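Local atomic coordinates of listeriolysin O (Listeria monocytogenes, PDB entry 4CDB), a protein that binds cholesterol-containing host membranes, then changes conformation, inserts and assembles into oligomeric pores that lyse the cell. Residues Ile70-Val80 against Gln178-Ala189; Asp460-Ile471 against Pro480-Asn488. All blocks are in the same frame, centred on the assembly; numbering follows the deposited sequence.

Contact 1. Residues Ile70-Val80 against Gln178-Ala189; sequences INQNNADIQVV and QLIAKFGTAFKA. With NA (sodium ion), chain N; NA (sodium ion), chain H; NA (sodium ion), chain K.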
loop_
_atom_site.group_PDB
_atom_site.type_symbol
_atom_site.label_atom_id
_atom_site.label_comp_id
_atom_site.label_asym_id
_atom_site.label_seq_id
_atom_site.Cartn_x
_atom_site.Cartn_y
_atom_site.Cartn_z
ATOM N N ILE A 70 -10.576 -3.839 -5.930
ATOM C CA ILE A 70 -10.365 -2.535 -5.319
ATOM C C ILE A 70 -11.183 -1.481 -6.070
ATOM O O ILE A 70 -10.900 -1.153 -7.223
ATOM C CB ILE A 70 -8.857 -2.160 -5.210
ATOM C CG1 ILE A 70 -8.694 -0.731 -4.688
ATOM C CG2 ILE A 70 -8.137 -2.339 -6.541
ATOM C CD1 ILE A 70 -7.262 -0.357 -4.356
ATOM N N ASN A 71 -12.225 -0.986 -5.409
ATOM C CA ASN A 71 -13.154 -0.037 -6.010
ATOM C C ASN A 71 -13.197 1.242 -5.182
ATOM O O ASN A 71 -13.744 1.259 -4.078
ATOM C CB ASN A 71 -14.551 -0.656 -6.105
ATOM C CG ASN A 71 -15.139 -0.566 -7.502
ATOM O OD1 ASN A 71 -15.429 -1.583 -8.134
ATOM N ND2 ASN A 71 -15.324 0.656 -7.988
ATOM N N GLN A 72 -12.627 2.316 -5.721
ATOM C CA GLN A 72 -12.346 3.503 -4.922
ATOM C C GLN A 72 -12.488 4.824 -5.690
ATOM O O GLN A 72 -12.005 4.958 -6.813
ATOM C CB GLN A 72 -10.939 3.380 -4.335
ATOM C CG GLN A 72 -10.466 4.579 -3.548
ATOM C CD GLN A 72 -9.131 4.332 -2.880
ATOM O OE1 GLN A 72 -8.903 3.271 -2.295
ATOM N NE2 GLN A 72 -8.234 5.306 -2.971
ATOM N N ASN A 73 -13.156 5.795 -5.071
ATOM C CA ASN A 73 -13.325 7.115 -5.669
ATOM C C ASN A 73 -12.427 8.152 -5.002
ATOM O O ASN A 73 -12.530 8.390 -3.799
ATOM C CB ASN A 73 -14.786 7.554 -5.595
ATOM C CG ASN A 73 -15.726 6.541 -6.210
ATOM O OD1 ASN A 73 -15.305 5.677 -6.979
ATOM N ND2 ASN A 73 -17.007 6.640 -5.877
ATOM N N ASN A 74 -11.547 8.764 -5.789
ATOM C CA ASN A 74 -10.583 9.722 -5.256
ATOM C C ASN A 74 -10.813 11.143 -5.762
ATOM O O ASN A 74 -10.918 11.373 -6.968
ATOM C CB ASN A 74 -9.154 9.274 -5.576
ATOM C CG ASN A 74 -8.827 7.918 -4.983
ATOM O OD1 ASN A 74 -9.285 7.582 -3.891
ATOM N ND2 ASN A 74 -8.036 7.129 -5.701
ATOM N N ALA A 75 -10.892 12.090 -4.834
ATOM C CA ALA A 75 -11.048 13.496 -5.185
ATOM C C ALA A 75 -9.683 14.166 -5.299
ATOM O O ALA A 75 -9.515 15.137 -6.035
ATOM C CB ALA A 75 -11.907 14.208 -4.153
ATOM N N ASP A 76 -8.710 13.638 -4.563
ATOM C CA ASP A 76 -7.348 14.158 -4.599
ATOM C C ASP A 76 -6.567 13.590 -5.780
ATOM O O ASP A 76 -6.314 12.387 -5.843
ATOM C CB ASP A 76 -6.612 13.827 -3.301
ATOM C CG ASP A 76 -7.265 14.447 -2.087
ATOM O OD1 ASP A 76 -7.621 15.644 -2.146
ATOM O OD2 ASP A 76 -7.425 13.738 -1.072
ATOM N N ILE A 77 -6.175 14.460 -6.706
ATOM C CA ILE A 77 -5.386 14.038 -7.857
ATOM C C ILE A 77 -3.912 14.004 -7.472
ATOM O O ILE A 77 -3.400 14.954 -6.880
ATOM C CB ILE A 77 -5.554 15.000 -9.050
ATOM C CG1 ILE A 77 -7.012 15.448 -9.182
ATOM C CG2 ILE A 77 -5.036 14.354 -10.335
ATOM C CD1 ILE A 77 -7.981 14.327 -9.473
ATOM N N GLN A 78 -3.237 12.911 -7.814
ATOM C CA GLN A 78 -1.815 12.755 -7.519
ATOM C C GLN A 78 -0.948 13.529 -8.510
ATOM O O GLN A 78 -1.379 13.828 -9.624
ATOM C CB GLN A 78 -1.434 11.273 -7.522
ATOM C CG GLN A 78 -2.167 10.458 -6.470
ATOM C CD GLN A 78 -1.946 10.997 -5.073
ATOM O OE1 GLN A 78 -0.811 11.089 -4.608
ATOM N NE2 GLN A 78 -3.030 11.381 -4.405
ATOM N N VAL A 79 0.275 13.849 -8.100
ATOM C CA VAL A 79 1.188 14.608 -8.945
ATOM C C VAL A 79 2.425 13.790 -9.305
ATOM O O VAL A 79 3.087 13.239 -8.425
ATOM C CB VAL A 79 1.653 15.905 -8.245
ATOM C CG1 VAL A 79 2.672 16.629 -9.104
ATOM C CG2 VAL A 79 0.470 16.812 -7.939
ATOM N N VAL A 80 2.733 13.702 -10.596
ATOM C CA VAL A 80 3.993 13.109 -11.026
ATOM C C VAL A 80 5.097 14.136 -10.801
ATOM O O VAL A 80 5.104 15.193 -11.430
ATOM C CB VAL A 80 3.950 12.684 -12.506
ATOM C CG1 VAL A 80 5.305 12.142 -12.948
ATOM C CG2 VAL A 80 2.860 11.648 -12.726
ATOM N N GLN A 178 -3.735 -2.723 -9.422
ATOM C CA GLN A 178 -4.282 -2.583 -8.079
ATOM C C GLN A 178 -3.757 -1.318 -7.416
ATOM O O GLN A 178 -4.517 -0.541 -6.840
ATOM C CB GLN A 178 -3.912 -3.795 -7.223
ATOM C CG GLN A 178 -4.271 -3.649 -5.752
ATOM C CD GLN A 178 -3.231 -4.266 -4.837
ATOM O OE1 GLN A 178 -2.147 -4.646 -5.279
ATOM N NE2 GLN A 178 -3.555 -4.364 -3.553
ATOM N N LEU A 179 -2.448 -1.115 -7.507
ATOM C CA LEU A 179 -1.808 0.029 -6.869
ATOM C C LEU A 179 -2.102 1.339 -7.600
ATOM O O LEU A 179 -2.098 2.409 -6.993
ATOM C CB LEU A 179 -0.301 -0.210 -6.741
ATOM C CG LEU A 179 0.056 -1.380 -5.821
ATOM C CD1 LEU A 179 1.555 -1.605 -5.777
ATOM C CD2 LEU A 179 -0.495 -1.137 -4.423
ATOM N N ILE A 180 -2.364 1.250 -8.900
ATOM C CA ILE A 180 -2.775 2.417 -9.673
ATOM C C ILE A 180 -4.147 2.905 -9.205
ATOM O O ILE A 180 -4.391 4.105 -9.104
ATOM C CB ILE A 180 -2.779 2.122 -11.191
ATOM C CG1 ILE A 180 -1.345 2.026 -11.710
ATOM C CG2 ILE A 180 -3.512 3.205 -11.959
ATOM C CD1 ILE A 180 -1.243 1.706 -13.189
ATOM N N ALA A 181 -5.033 1.966 -8.893
ATOM C CA ALA A 181 -6.360 2.312 -8.395
ATOM C C ALA A 181 -6.284 2.974 -7.020
ATOM O O ALA A 181 -7.183 3.717 -6.627
ATOM C CB ALA A 181 -7.242 1.076 -8.340
ATOM N N LYS A 182 -5.200 2.707 -6.300
ATOM C CA LYS A 182 -5.026 3.214 -4.944
ATOM C C LYS A 182 -4.189 4.490 -4.905
ATOM O O LYS A 182 -4.538 5.451 -4.222
ATOM C CB LYS A 182 -4.375 2.142 -4.068
ATOM C CG LYS A 182 -4.168 2.546 -2.618
ATOM C CD LYS A 182 -5.367 2.179 -1.758
ATOM C CE LYS A 182 -5.097 2.469 -0.287
ATOM N NZ LYS A 182 -5.834 1.540 0.618
ATOM N N PHE A 183 -3.083 4.495 -5.641
ATOM C CA PHE A 183 -2.140 5.606 -5.589
ATOM C C PHE A 183 -2.144 6.470 -6.852
ATOM O O PHE A 183 -1.295 7.346 -7.014
ATOM C CB PHE A 183 -0.729 5.082 -5.320
ATOM C CG PHE A 183 -0.604 4.315 -4.033
ATOM C CD1 PHE A 183 -0.492 4.981 -2.823
ATOM C CD2 PHE A 183 -0.595 2.929 -4.034
ATOM C CE1 PHE A 183 -0.375 4.278 -1.635
ATOM C CE2 PHE A 183 -0.476 2.220 -2.849
ATOM C CZ PHE A 183 -0.366 2.895 -1.649
ATOM N N GLY A 184 -3.098 6.223 -7.742
ATOM C CA GLY A 184 -3.184 6.977 -8.981
ATOM C C GLY A 184 -2.189 6.479 -10.011
ATOM O O GLY A 184 -1.313 5.674 -9.693
ATOM N N THR A 185 -2.323 6.959 -11.245
ATOM C CA THR A 185 -1.430 6.573 -12.338
ATOM C C THR A 185 0.004 7.012 -12.049
ATOM O O THR A 185 0.965 6.441 -12.576
ATOM C CB THR A 185 -1.911 7.172 -13.682
ATOM O OG1 THR A 185 -3.260 6.758 -13.934
ATOM C CG2 THR A 185 -1.030 6.717 -14.840
ATOM N N ALA A 186 0.144 8.013 -11.187
ATOM C CA ALA A 186 1.456 8.512 -10.785
ATOM C C ALA A 186 2.331 7.435 -10.142
ATOM O O ALA A 186 3.545 7.599 -10.043
ATOM C CB ALA A 186 1.304 9.704 -9.847
ATOM N N PHE A 187 1.716 6.337 -9.710
ATOM C CA PHE A 187 2.467 5.225 -9.134
ATOM C C PHE A 187 3.490 4.642 -10.115
ATOM O O PHE A 187 4.562 4.201 -9.701
ATOM C CB PHE A 187 1.531 4.123 -8.624
ATOM C CG PHE A 187 2.248 2.854 -8.254
ATOM C CD1 PHE A 187 2.946 2.758 -7.058
ATOM C CD2 PHE A 187 2.238 1.762 -9.107
ATOM C CE1 PHE A 187 3.617 1.592 -6.720
ATOM C CE2 PHE A 187 2.906 0.596 -8.774
ATOM C CZ PHE A 187 3.596 0.513 -7.581
ATOM N N LYS A 188 3.159 4.646 -11.405
ATOM C CA LYS A 188 4.042 4.085 -12.429
ATOM C C LYS A 188 5.383 4.812 -12.464
ATOM O O LYS A 188 6.432 4.188 -12.624
ATOM C CB LYS A 188 3.382 4.123 -13.811
ATOM C CG LYS A 188 2.005 3.472 -13.863
ATOM C CD LYS A 188 1.375 3.555 -15.252
ATOM C CE LYS A 188 1.754 2.355 -16.106
ATOM N NZ LYS A 188 0.697 2.023 -17.107
ATOM N N ALA A 189 5.343 6.133 -12.318
ATOM C CA ALA A 189 6.563 6.931 -12.261
ATOM C C ALA A 189 7.372 6.581 -11.016
ATOM O O ALA A 189 8.590 6.416 -11.078
ATOM C CB ALA A 189 6.231 8.417 -12.280
HETATM NA NA NA N . 0.455 8.480 -5.093
HETATM NA NA NA H . -6.203 6.000 -10.418
HETATM NA NA NA K . -6.025 -3.745 -2.118
HETATM O O HOH W 1 -5.167 8.480 -11.376
HETATM O O HOH W 2 -7.352 8.018 -8.547
HETATM O O HOH W 3 -0.894 8.760 -2.919
#
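Ile-70 lays its CD1 and CG2 branches over the last turns of helix 176-183, meeting the carbonyl oxygen of Gln-178, the methyl of Ala-181 and the CB of Lys-182. Here, in the soluble form of the cytolysin fold, a strand of the long curved sheet packs beside helix 176-183; residues 176-189 are assigned to a membrane-spanning beta strand of the pore, consistent with this helix unfolding on insertion. The strand and helix segments run nearly parallel, with axes 8.6 Å apart and 22° between them. Ala-181 is small enough to allow this approach, and its CB lies 4.0 Å from Ile-70 CG2. With CG1 anti to the backbone nitrogen (chi1 175°) and an equally extended chi2, the isoleucine reaches its CD1 to 3.8 Å from Lys-182 CB, the two side chains crossing at about a right angle. The lysine's aliphatic CD also passes the OE1 of Gln-72, while its ammonium turns away to a salt bridge with Glu-171.

No direct hydrogen bond joins the two segments; a single sodium ion bridges them, from Gln-78 to Phe-183. Another, bound by the carbonyl oxygen of Ile-180 and two waters, links the helix to Asn-364 on strand 362-385. Beyond the helix, Gly-184 takes a positive phi of 79°, and its lack of a side chain leaves room for the folded chain of Gln-78. Farther on, Val-80 straddles two alanines, its CG2 3.8 Å from Ala-186 CB and its CG1 3.9 Å from Ala-189 CB. Gln-78 OE1, which also accepts from Lys-214, and the Phe-183 carbonyl oxygen share the bridging sodium ion with Tyr-265 and a water; the metal lies 2.9 Å from Gln-78 OE1 and 2.8 Å from Phe-183 O.

Contact 2. Residues Asp460-Ile471 against Pro480-Asn488; sequences DRNLPLVKNRNI and PKYSNKVDN. With TAM (tris(hydroxyethyl)aminomethane), chain U.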
loop_
_atom_site.group_PDB
_atom_site.type_symbol
_atom_site.label_atom_id
_atom_site.label_comp_id
_atom_site.label_asym_id
_atom_site.label_seq_id
_atom_site.Cartn_x
_atom_site.Cartn_y
_atom_site.Cartn_z
ATOM N N ASP A 460 0.153 -41.774 22.526
ATOM C CA ASP A 460 -0.159 -40.371 22.262
ATOM C C ASP A 460 -0.603 -40.178 20.816
ATOM O O ASP A 460 0.063 -40.639 19.889
ATOM C CB ASP A 460 1.044 -39.479 22.572
ATOM C CG ASP A 460 1.422 -39.499 24.040
ATOM O OD1 ASP A 460 0.546 -39.802 24.878
ATOM O OD2 ASP A 460 2.595 -39.206 24.359
ATOM N N ARG A 461 -1.729 -39.494 20.629
ATOM C CA ARG A 461 -2.331 -39.369 19.307
ATOM C C ARG A 461 -2.542 -37.918 18.886
ATOM O O ARG A 461 -2.655 -37.026 19.729
ATOM C CB ARG A 461 -3.661 -40.128 19.264
ATOM C CG ARG A 461 -3.591 -41.503 19.907
ATOM C CD ARG A 461 -4.901 -42.261 19.802
ATOM N NE ARG A 461 -4.862 -43.489 20.592
ATOM C CZ ARG A 461 -5.788 -44.442 20.543
ATOM N NH1 ARG A 461 -6.833 -44.317 19.735
ATOM N NH2 ARG A 461 -5.665 -45.524 21.300
ATOM N N ASN A 462 -2.585 -37.697 17.574
ATOM C CA ASN A 462 -2.849 -36.380 17.000
ATOM C C ASN A 462 -1.874 -35.309 17.484
ATOM O O ASN A 462 -2.278 -34.207 17.855
ATOM C CB ASN A 462 -4.293 -35.956 17.281
ATOM C CG ASN A 462 -5.298 -37.022 16.889
ATOM O OD1 ASN A 462 -5.143 -37.692 15.868
ATOM N ND2 ASN A 462 -6.332 -37.190 17.705
ATOM N N LEU A 463 -0.589 -35.648 17.479
ATOM C CA LEU A 463 0.452 -34.731 17.924
ATOM C C LEU A 463 0.861 -33.790 16.796
ATOM O O LEU A 463 0.876 -34.184 15.628
ATOM C CB LEU A 463 1.668 -35.510 18.432
ATOM C CG LEU A 463 1.435 -36.424 19.636
ATOM C CD1 LEU A 463 2.695 -37.206 19.973
ATOM C CD2 LEU A 463 0.968 -35.615 20.835
ATOM N N PRO A 464 1.191 -32.537 17.144
ATOM C CA PRO A 464 1.613 -31.556 16.140
ATOM C C PRO A 464 3.012 -31.860 15.624
ATOM O O PRO A 464 3.794 -32.512 16.316
ATOM C CB PRO A 464 1.628 -30.245 16.927
ATOM C CG PRO A 464 1.927 -30.664 18.328
ATOM C CD PRO A 464 1.192 -31.966 18.504
ATOM N N LEU A 465 3.319 -31.393 14.420
ATOM C CA LEU A 465 4.655 -31.553 13.864
ATOM C C LEU A 465 5.604 -30.509 14.447
ATOM O O LEU A 465 5.398 -29.308 14.272
ATOM C CB LEU A 465 4.622 -31.434 12.339
ATOM C CG LEU A 465 5.984 -31.421 11.642
ATOM C CD1 LEU A 465 6.740 -32.709 11.933
ATOM C CD2 LEU A 465 5.831 -31.204 10.143
ATOM N N VAL A 466 6.637 -30.971 15.146
ATOM C CA VAL A 466 7.647 -30.082 15.710
ATOM C C VAL A 466 9.011 -30.350 15.084
ATOM O O VAL A 466 9.170 -31.295 14.315
ATOM C CB VAL A 466 7.749 -30.235 17.237
ATOM C CG1 VAL A 466 6.444 -29.817 17.891
ATOM C CG2 VAL A 466 8.103 -31.671 17.606
ATOM N N LYS A 467 9.995 -29.519 15.417
ATOM C CA LYS A 467 11.335 -29.671 14.857
ATOM C C LYS A 467 11.986 -30.970 15.329
ATOM O O LYS A 467 12.479 -31.759 14.522
ATOM C CB LYS A 467 12.211 -28.469 15.216
ATOM C CG LYS A 467 13.463 -28.354 14.365
ATOM C CD LYS A 467 13.101 -28.372 12.886
ATOM C CE LYS A 467 14.332 -28.304 11.997
ATOM N NZ LYS A 467 13.980 -28.545 10.566
ATOM N N ASN A 468 11.979 -31.186 16.640
ATOM C CA ASN A 468 12.502 -32.417 17.217
ATOM C C ASN A 468 11.623 -32.945 18.343
ATOM O O ASN A 468 11.598 -32.380 19.438
ATOM C CB ASN A 468 13.935 -32.220 17.718
ATOM C CG ASN A 468 14.945 -32.164 16.591
ATOM O OD1 ASN A 468 15.433 -33.195 16.129
ATOM N ND2 ASN A 468 15.268 -30.957 16.143
ATOM N N ARG A 469 10.893 -34.022 18.065
ATOM C CA ARG A 469 10.137 -34.716 19.099
ATOM C C ARG A 469 10.925 -35.933 19.572
ATOM O O ARG A 469 11.128 -36.883 18.814
ATOM C CB ARG A 469 8.760 -35.143 18.583
ATOM C CG ARG A 469 7.939 -35.914 19.608
ATOM C CD ARG A 469 6.534 -36.211 19.106
ATOM N NE ARG A 469 5.805 -34.991 18.773
ATOM C CZ ARG A 469 5.156 -34.239 19.656
ATOM N NH1 ARG A 469 5.144 -34.578 20.936
ATOM N NH2 ARG A 469 4.520 -33.148 19.256
ATOM N N ASN A 470 11.375 -35.895 20.822
ATOM C CA ASN A 470 12.198 -36.968 21.366
ATOM C C ASN A 470 11.394 -37.963 22.192
ATOM O O ASN A 470 10.963 -37.659 23.306
ATOM C CB ASN A 470 13.348 -36.398 22.197
ATOM C CG ASN A 470 14.162 -35.375 21.434
ATOM O OD1 ASN A 470 14.998 -35.725 20.600
ATOM N ND2 ASN A 470 13.923 -34.100 21.715
ATOM N N ILE A 471 11.195 -39.152 21.633
ATOM C CA ILE A 471 10.485 -40.218 22.328
ATOM C C ILE A 471 11.494 -41.172 22.954
ATOM O O ILE A 471 12.276 -41.813 22.250
ATOM C CB ILE A 471 9.580 -41.011 21.367
ATOM C CG1 ILE A 471 8.652 -40.063 20.607
ATOM C CG2 ILE A 471 8.781 -42.063 22.123
ATOM C CD1 ILE A 471 7.609 -39.403 21.482
ATOM N N PRO A 480 8.198 -49.809 33.452
ATOM C CA PRO A 480 8.657 -49.078 32.271
ATOM C C PRO A 480 8.422 -47.577 32.435
ATOM O O PRO A 480 7.392 -47.169 32.978
ATOM C CB PRO A 480 7.774 -49.639 31.156
ATOM C CG PRO A 480 6.507 -50.023 31.845
ATOM C CD PRO A 480 6.916 -50.500 33.217
ATOM N N LYS A 481 9.381 -46.771 31.991
ATOM C CA LYS A 481 9.219 -45.322 31.992
ATOM C C LYS A 481 9.330 -44.767 30.579
ATOM O O LYS A 481 9.861 -45.426 29.684
ATOM C CB LYS A 481 10.251 -44.644 32.894
ATOM C CG LYS A 481 10.082 -44.922 34.375
ATOM C CD LYS A 481 10.905 -46.123 34.799
ATOM C CE LYS A 481 10.830 -46.341 36.299
ATOM N NZ LYS A 481 11.639 -47.520 36.713
ATOM N N TYR A 482 8.828 -43.553 30.386
ATOM C CA TYR A 482 8.889 -42.911 29.083
ATOM C C TYR A 482 8.897 -41.392 29.201
ATOM O O TYR A 482 8.497 -40.832 30.223
ATOM C CB TYR A 482 7.708 -43.345 28.211
ATOM C CG TYR A 482 6.426 -42.596 28.503
ATOM C CD1 TYR A 482 5.624 -42.951 29.578
ATOM C CD2 TYR A 482 6.019 -41.534 27.704
ATOM C CE1 TYR A 482 4.451 -42.268 29.850
ATOM C CE2 TYR A 482 4.853 -40.846 27.967
ATOM C CZ TYR A 482 4.072 -41.217 29.040
ATOM O OH TYR A 482 2.907 -40.534 29.306
ATOM N N SER A 483 9.350 -40.733 28.142
ATOM C CA SER A 483 9.246 -39.285 28.042
ATOM C C SER A 483 8.947 -38.885 26.603
ATOM O O SER A 483 9.517 -39.442 25.662
ATOM C CB SER A 483 10.531 -38.611 28.523
ATOM O OG SER A 483 11.622 -38.934 27.682
ATOM N N ASN A 484 8.040 -37.928 26.443
ATOM C CA ASN A 484 7.721 -37.362 25.139
ATOM C C ASN A 484 7.964 -35.860 25.186
ATOM O O ASN A 484 7.072 -35.092 25.545
ATOM C CB ASN A 484 6.266 -37.666 24.769
ATOM C CG ASN A 484 5.858 -37.075 23.425
ATOM O OD1 ASN A 484 6.688 -36.576 22.664
ATOM N ND2 ASN A 484 4.566 -37.142 23.126
ATOM N N LYS A 485 9.176 -35.448 24.825
ATOM C CA LYS A 485 9.575 -34.050 24.950
ATOM C C LYS A 485 9.872 -33.399 23.604
ATOM O O LYS A 485 10.336 -34.059 22.672
ATOM C CB LYS A 485 10.782 -33.929 25.879
ATOM C CG LYS A 485 10.530 -34.494 27.264
ATOM C CD LYS A 485 11.739 -34.339 28.165
ATOM C CE LYS A 485 11.440 -34.857 29.564
ATOM N NZ LYS A 485 12.597 -34.696 30.488
ATOM N N VAL A 486 9.606 -32.098 23.517
ATOM C CA VAL A 486 9.764 -31.365 22.266
ATOM C C VAL A 486 10.975 -30.433 22.261
ATOM O O VAL A 486 11.301 -29.807 23.271
ATOM C CB VAL A 486 8.495 -30.550 21.921
ATOM C CG1 VAL A 486 7.335 -31.478 21.614
ATOM C CG2 VAL A 486 8.134 -29.608 23.060
ATOM N N ASP A 487 11.646 -30.383 21.114
ATOM C CA ASP A 487 12.671 -29.379 20.818
ATOM C C ASP A 487 13.958 -29.422 21.650
ATOM O O ASP A 487 14.950 -28.795 21.276
ATOM C CB ASP A 487 12.064 -27.971 20.853
ATOM C CG ASP A 487 10.973 -27.782 19.818
ATOM O OD1 ASP A 487 11.024 -28.461 18.770
ATOM O OD2 ASP A 487 10.067 -26.956 20.051
ATOM N N ASN A 488 13.956 -30.149 22.764
ATOM C CA ASN A 488 15.130 -30.189 23.634
ATOM C C ASN A 488 16.336 -30.864 22.979
ATOM O O ASN A 488 17.261 -30.195 22.515
ATOM C CB ASN A 488 14.804 -30.862 24.972
ATOM C CG ASN A 488 14.747 -32.375 24.867
ATOM O OD1 ASN A 488 13.699 -32.949 24.573
ATOM N ND2 ASN A 488 15.876 -33.030 25.118
HETATM C C TAM U . -0.840 -43.150 29.054
HETATM C C1 TAM U . -2.313 -43.449 29.322
HETATM C C2 TAM U . -0.536 -42.932 27.574
HETATM C C3 TAM U . -0.015 -44.285 29.656
HETATM C C4 TAM U . -3.184 -43.310 28.079
HETATM C C5 TAM U . 0.679 -42.027 27.389
HETATM C C6 TAM U . 0.378 -45.334 28.620
HETATM N N TAM U . -0.490 -41.922 29.768
HETATM O O4 TAM U . -3.819 -44.568 27.822
HETATM O O5 TAM U . 1.028 -41.977 26.001
HETATM O O6 TAM U . -0.780 -46.078 28.219
HETATM O O HOH W 4 14.361 -28.670 18.101
HETATM O O HOH W 5 12.570 -38.055 25.556
#
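Asn-484 is gripped at both ends of its amide, and around it the contact is tight. Its ND2 donates to Asp-460 OD2 over 3.1 Å, meeting the anti side of the carboxylate, and its OD1 accepts from Arg-469 NH1, also at 3.1 Å. An asparagine suits this spot because one short side chain both donates and accepts; CG anti to the backbone nitrogen (chi1 179°) carries it between the two charged partners. Ile-471 runs alongside, its CD1 pressed to 3.2 Å from Asn-484 OD1. The guanidinium of Arg-469 lies nearly edge-on to that oxygen and is sandwiched between Leu-463 CD1 and Val-486 CG1 on opposite faces. Its NH2 donates to the carbonyl oxygen of Pro-464, giving the buried guanidinium a second acceptor, in the loop that leads into strand 468-475.

Toward the C-terminus the packing loosens. Asn-470 and Lys-485 still form a hydrogen-bonded pair, with Asn-470 N 2.8 Å from Lys-485 O, and Asp-487 N closes the ladder on Asn-468 O at 2.6 Å. Asp-487 and Asn-488 themselves are exposed and poorly ordered. A water links Asn-468 ND2 to the Asp-487 carbonyl, and the bond from Asn-470 ND2 to Asn-488 OD1 is weak, whereas Asn-470 OD1 is held by Asn-382.

At the other end, Asp-460 and Tyr-482 border the pocket holding a tris(hydroxyethyl)aminomethane molecule. Strands 468-475 and 480-486 form an antiparallel beta hairpin, and Asp-460 and Leu-463 reach it from strand 452-463 of the facing sheet, as in the C-terminal beta sandwich of a cholesterol-dependent cytolysin.

The two contacts lie far apart in this elongated toxin, their centres 53 Å from each other and their nearest atoms about 32 Å. One strand connects them: 362-385 pairs antiparallel with 59-74 of contact 1 and parallel with 468-475 of contact 2. They belong to parts of the toxin with different tasks. Contact 1 includes residues 178-189, assigned to a membrane-spanning strand of the pore, and sodium ions bind at Gln-78, Gln-178, Ile-180 and Phe-183. Contact 2 belongs to the membrane-binding sandwich: the cholesterol-binding pair Thr-477 and Leu-478 sits in the turn between its hairpin strands, and its ligand pocket also includes Thr-456 to Asp-459, directly after the conserved undecapeptide.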